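Local coordinates for prophage Lp1 protein 11 (Lactobacillus plantarum WCFS1, PDB 3B7H) that is of unknown function but probably binds DNA through a Cro/C1-type helix-turn-helix domain, as phage repressors do, at residues D4-L15 with I62-Y73. Numbering follows the deposited sequence.
Sequences DGEFVSEHLMEL and ISVHDFFDFPPY
H11 and F70 meet where segment 62-73, with a short helix (64-67) and the irregular chain that leads on from it, runs back along helix 4-18. The CA atoms of L12 and F67 are 8.0 Å apart, and those of F7 and P72, near the other end, 8.4 Å. The peptide bond before P72 is cis. The H11 and F70 rings stack face to face, centroids 3.7 Å apart and planes 14° apart. With CG of H11 anti to the backbone N (chi1 -172°), the imidazole lies over the F70 ring. The same imidazole turns its edge to the face of F67, with planes at 77°. Its NE2 is 2.8 Å from the oxygen of water 1, which donates to D66 O. F67 is a knob set among V8, H11, L12 and L15; C57 of helix 50-60 also touches it. L15 CD1 packs tightly on I62 CD1 at 3.5 Å. Further along, P72 CD sits over the F7 ring in a CH-pi contact, 3.7 Å from its centroid. Y73 OH donates to the anti lone pair of D4 OD1, with 2.5 Å between the oxygens. D4 also forms a salt bridge with R54 of the second subunit, and F68 meets F68 of that subunit. The H11, F67 and F70 aromatic cluster thus fastens the C-terminal segment to the first helix of the all-helical Cro/C1-type fold, with D4 and F68 also part of the contact between the two subunits.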
loop_
_atom_site.group_PDB
_atom_site.type_symbol
_atom_site.label_atom_id
_atom_site.label_comp_id
_atom_site.label_asym_id
_atom_site.label_seq_id
_atom_site.Cartn_x
_atom_site.Cartn_y
_atom_site.Cartn_z
ATOM N N ASP A 4 2.679 -9.441 3.924
ATOM C CA ASP A 4 2.882 -8.037 3.605
ATOM C C ASP A 4 2.661 -7.196 4.849
ATOM O O ASP A 4 3.437 -6.307 5.122
ATOM C CB ASP A 4 1.956 -7.552 2.486
ATOM C CG ASP A 4 2.345 -8.077 1.121
ATOM O OD1 ASP A 4 3.430 -7.745 0.605
ATOM O OD2 ASP A 4 1.531 -8.800 0.541
ATOM N N GLY A 5 1.616 -7.491 5.621
ATOM C CA GLY A 5 1.433 -6.847 6.926
ATOM C C GLY A 5 2.631 -6.896 7.858
ATOM O O GLY A 5 2.938 -5.930 8.545
ATOM N N GLU A 6 3.303 -8.031 7.893
ATOM C CA GLU A 6 4.539 -8.188 8.652
ATOM C C GLU A 6 5.701 -7.374 8.068
ATOM O O GLU A 6 6.416 -6.674 8.800
ATOM C CB GLU A 6 4.875 -9.683 8.769
ATOM C CG GLU A 6 3.907 -10.355 9.700
ATOM C CD GLU A 6 3.962 -11.883 9.719
ATOM O OE1 GLU A 6 4.330 -12.525 8.698
ATOM O OE2 GLU A 6 3.607 -12.432 10.787
ATOM N N PHE A 7 5.896 -7.415 6.761
ATOM C CA PHE A 7 6.949 -6.586 6.179
ATOM C C PHE A 7 6.698 -5.117 6.488
ATOM O O PHE A 7 7.602 -4.399 6.918
ATOM C CB PHE A 7 7.029 -6.733 4.663
ATOM C CG PHE A 7 7.807 -7.923 4.193
ATOM C CD1 PHE A 7 9.118 -8.081 4.540
ATOM C CD2 PHE A 7 7.224 -8.863 3.373
ATOM C CE1 PHE A 7 9.851 -9.159 4.085
ATOM C CE2 PHE A 7 7.954 -9.974 2.920
ATOM C CZ PHE A 7 9.261 -10.105 3.265
ATOM N N VAL A 8 5.466 -4.682 6.278
ATOM C CA VAL A 8 5.130 -3.279 6.441
ATOM C C VAL A 8 5.217 -2.829 7.898
ATOM O O VAL A 8 5.779 -1.776 8.210
ATOM C CB VAL A 8 3.721 -2.976 5.830
ATOM C CG1 VAL A 8 3.184 -1.635 6.318
ATOM C CG2 VAL A 8 3.816 -3.019 4.289
ATOM N N SER A 9 4.645 -3.616 8.802
ATOM C CA SER A 9 4.607 -3.222 10.186
ATOM C C SER A 9 6.003 -3.246 10.792
ATOM O O SER A 9 6.341 -2.373 11.595
ATOM C CB SER A 9 3.593 -4.076 10.965
ATOM O OG SER A 9 3.939 -5.445 10.936
ATOM N N GLU A 10 6.846 -4.200 10.384
ATOM C CA GLU A 10 8.215 -4.221 10.871
ATOM C C GLU A 10 8.994 -3.009 10.373
ATOM O O GLU A 10 9.781 -2.422 11.120
ATOM C CB GLU A 10 8.935 -5.515 10.493
ATOM C CG GLU A 10 8.465 -6.652 11.359
ATOM C CD GLU A 10 8.991 -8.045 10.964
ATOM O OE1 GLU A 10 9.990 -8.129 10.203
ATOM O OE2 GLU A 10 8.375 -9.049 11.455
ATOM N N HIS A 11 8.773 -2.611 9.127
ATOM C CA HIS A 11 9.474 -1.442 8.594
ATOM C C HIS A 11 9.024 -0.185 9.319
ATOM O O HIS A 11 9.829 0.680 9.692
ATOM C CB HIS A 11 9.201 -1.284 7.088
ATOM C CG HIS A 11 10.032 -0.228 6.450
ATOM N ND1 HIS A 11 11.406 -0.263 6.468
ATOM C CD2 HIS A 11 9.689 0.909 5.808
ATOM C CE1 HIS A 11 11.875 0.802 5.846
ATOM N NE2 HIS A 11 10.851 1.523 5.429
ATOM N N LEU A 12 7.723 -0.091 9.484
ATOM C CA LEU A 12 7.125 1.011 10.182
ATOM C C LEU A 12 7.685 1.131 11.599
ATOM O O LEU A 12 8.076 2.214 12.013
ATOM C CB LEU A 12 5.615 0.868 10.182
ATOM C CG LEU A 12 4.948 1.880 11.098
ATOM C CD1 LEU A 12 5.269 3.306 10.650
ATOM C CD2 LEU A 12 3.481 1.614 11.082
ATOM N N MET A 13 7.787 0.024 12.322
ATOM C CA MET A 13 8.364 0.052 13.651
ATOM C C MET A 13 9.826 0.493 13.624
ATOM O O MET A 13 10.245 1.237 14.486
ATOM C CB MET A 13 8.214 -1.328 14.325
ATOM C CG MET A 13 8.673 -1.393 15.781
ATOM S SD MET A 13 7.868 -0.211 16.880
ATOM C CE MET A 13 6.246 -0.307 16.265
ATOM N N GLU A 14 10.600 0.073 12.638
ATOM C CA GLU A 14 11.958 0.577 12.507
ATOM C C GLU A 14 12.012 2.084 12.340
ATOM O O GLU A 14 12.835 2.734 12.952
ATOM C CB GLU A 14 12.654 0.012 11.299
ATOM C CG GLU A 14 12.981 -1.464 11.299
ATOM C CD GLU A 14 13.647 -1.899 9.960
ATOM O OE1 GLU A 14 13.786 -1.007 9.055
ATOM O OE2 GLU A 14 14.057 -3.104 9.836
ATOM N N LEU A 15 11.177 2.626 11.467
ATOM C CA LEU A 15 11.136 4.067 11.241
ATOM C C LEU A 15 10.650 4.872 12.443
ATOM O O LEU A 15 11.186 5.943 12.724
ATOM C CB LEU A 15 10.267 4.424 10.037
ATOM C CG LEU A 15 10.678 3.942 8.650
ATOM C CD1 LEU A 15 9.634 4.380 7.631
ATOM C CD2 LEU A 15 12.063 4.432 8.268
ATOM N N ILE A 62 7.357 11.549 6.094
ATOM C CA ILE A 62 7.906 10.895 4.922
ATOM C C ILE A 62 6.781 10.650 3.935
ATOM O O ILE A 62 5.616 10.604 4.325
ATOM C CB ILE A 62 8.579 9.548 5.266
ATOM C CG1 ILE A 62 7.593 8.556 5.865
ATOM C CG2 ILE A 62 9.728 9.742 6.255
ATOM C CD1 ILE A 62 8.237 7.211 6.183
ATOM N N SER A 63 7.155 10.471 2.668
ATOM C CA SER A 63 6.233 10.097 1.586
ATOM C C SER A 63 6.058 8.580 1.600
ATOM O O SER A 63 6.961 7.861 2.034
ATOM C CB SER A 63 6.766 10.537 0.222
ATOM O OG SER A 63 7.859 9.745 -0.208
ATOM N N VAL A 64 4.900 8.132 1.123
ATOM C CA VAL A 64 4.590 6.720 0.987
ATOM C C VAL A 64 5.586 6.074 0.038
ATOM O O VAL A 64 6.037 4.959 0.262
ATOM C CB VAL A 64 3.135 6.514 0.495
ATOM C CG1 VAL A 64 2.903 5.099 -0.067
ATOM C CG2 VAL A 64 2.164 6.789 1.619
ATOM N N HIS A 65 5.937 6.781 -1.022
ATOM C CA HIS A 65 6.994 6.344 -1.930
ATOM C C HIS A 65 8.276 6.008 -1.190
ATOM O O HIS A 65 8.846 4.928 -1.388
ATOM C CB HIS A 65 7.234 7.438 -2.959
ATOM C CG HIS A 65 8.348 7.166 -3.904
ATOM N ND1 HIS A 65 8.378 6.066 -4.730
ATOM C CD2 HIS A 65 9.436 7.895 -4.213
ATOM C CE1 HIS A 65 9.457 6.115 -5.492
ATOM N NE2 HIS A 65 10.121 7.213 -5.192
ATOM N N ASP A 66 8.730 6.922 -0.331
ATOM C CA ASP A 66 9.936 6.680 0.468
ATOM C C ASP A 66 9.767 5.568 1.507
ATOM O O ASP A 66 10.694 4.755 1.717
ATOM C CB ASP A 66 10.419 7.959 1.138
ATOM C CG ASP A 66 11.175 8.888 0.165
ATOM O OD1 ASP A 66 11.629 8.434 -0.915
ATOM O OD2 ASP A 66 11.311 10.081 0.486
ATOM N N PHE A 67 8.587 5.510 2.122
ATOM C CA PHE A 67 8.245 4.398 3.010
ATOM C C PHE A 67 8.569 3.041 2.368
ATOM O O PHE A 67 9.109 2.158 3.014
ATOM C CB PHE A 67 6.762 4.441 3.412
ATOM C CG PHE A 67 6.355 3.287 4.282
ATOM C CD1 PHE A 67 6.519 3.352 5.646
ATOM C CD2 PHE A 67 5.908 2.111 3.722
ATOM C CE1 PHE A 67 6.204 2.271 6.459
ATOM C CE2 PHE A 67 5.598 1.015 4.514
ATOM C CZ PHE A 67 5.753 1.087 5.882
ATOM N N PHE A 68 8.277 2.892 1.090
ATOM C CA PHE A 68 8.411 1.619 0.429
ATOM C C PHE A 68 9.783 1.378 -0.187
ATOM O O PHE A 68 9.943 0.408 -0.932
ATOM C CB PHE A 68 7.323 1.455 -0.632
ATOM C CG PHE A 68 5.996 0.975 -0.083
ATOM C CD1 PHE A 68 5.865 -0.321 0.391
ATOM C CD2 PHE A 68 4.892 1.809 -0.059
ATOM C CE1 PHE A 68 4.669 -0.774 0.891
ATOM C CE2 PHE A 68 3.683 1.349 0.449
ATOM C CZ PHE A 68 3.576 0.062 0.914
ATOM N N ASP A 69 10.767 2.223 0.128
ATOM C CA ASP A 69 12.123 2.053 -0.367
ATOM C C ASP A 69 12.858 1.099 0.542
ATOM O O ASP A 69 13.826 1.483 1.210
ATOM C CB ASP A 69 12.828 3.409 -0.443
ATOM C CG ASP A 69 14.154 3.375 -1.206
ATOM O OD1 ASP A 69 14.526 2.322 -1.812
ATOM O OD2 ASP A 69 14.829 4.452 -1.192
ATOM N N PHE A 70 12.390 -0.150 0.570
ATOM C CA PHE A 70 13.065 -1.253 1.276
ATOM C C PHE A 70 12.634 -2.547 0.651
ATOM O O PHE A 70 11.572 -2.590 0.042
ATOM C CB PHE A 70 12.739 -1.290 2.774
ATOM C CG PHE A 70 11.325 -1.676 3.097
ATOM C CD1 PHE A 70 11.032 -2.933 3.571
ATOM C CD2 PHE A 70 10.286 -0.760 2.961
ATOM C CE1 PHE A 70 9.741 -3.296 3.887
ATOM C CE2 PHE A 70 8.993 -1.111 3.269
ATOM C CZ PHE A 70 8.716 -2.374 3.754
ATOM N N PRO A 71 13.460 -3.600 0.770
ATOM C CA PRO A 71 13.136 -4.926 0.215
ATOM C C PRO A 71 12.024 -5.602 0.985
ATOM O O PRO A 71 12.007 -5.515 2.191
ATOM C CB PRO A 71 14.438 -5.717 0.412
ATOM C CG PRO A 71 15.492 -4.692 0.673
ATOM C CD PRO A 71 14.786 -3.614 1.412
ATOM N N PRO A 72 11.122 -6.318 0.312
ATOM C CA PRO A 72 11.055 -6.680 -1.108
ATOM C C PRO A 72 10.434 -5.624 -2.038
ATOM O O PRO A 72 10.437 -5.809 -3.251
ATOM C CB PRO A 72 10.146 -7.910 -1.083
ATOM C CG PRO A 72 9.180 -7.611 0.017
ATOM C CD PRO A 72 9.985 -6.878 1.069
ATOM N N TYR A 73 9.906 -4.543 -1.477
ATOM C CA TYR A 73 9.048 -3.642 -2.231
ATOM C C TYR A 73 9.804 -2.744 -3.209
ATOM O O TYR A 73 9.204 -2.234 -4.149
ATOM C CB TYR A 73 8.208 -2.803 -1.280
ATOM C CG TYR A 73 7.280 -3.639 -0.451
ATOM C CD1 TYR A 73 7.526 -3.838 0.886
ATOM C CD2 TYR A 73 6.193 -4.293 -1.022
ATOM C CE1 TYR A 73 6.670 -4.629 1.671
ATOM C CE2 TYR A 73 5.337 -5.095 -0.247
ATOM C CZ TYR A 73 5.582 -5.243 1.099
ATOM O OH TYR A 73 4.775 -6.027 1.905
HETATM O O HOH W 1 11.637 3.845 4.153
#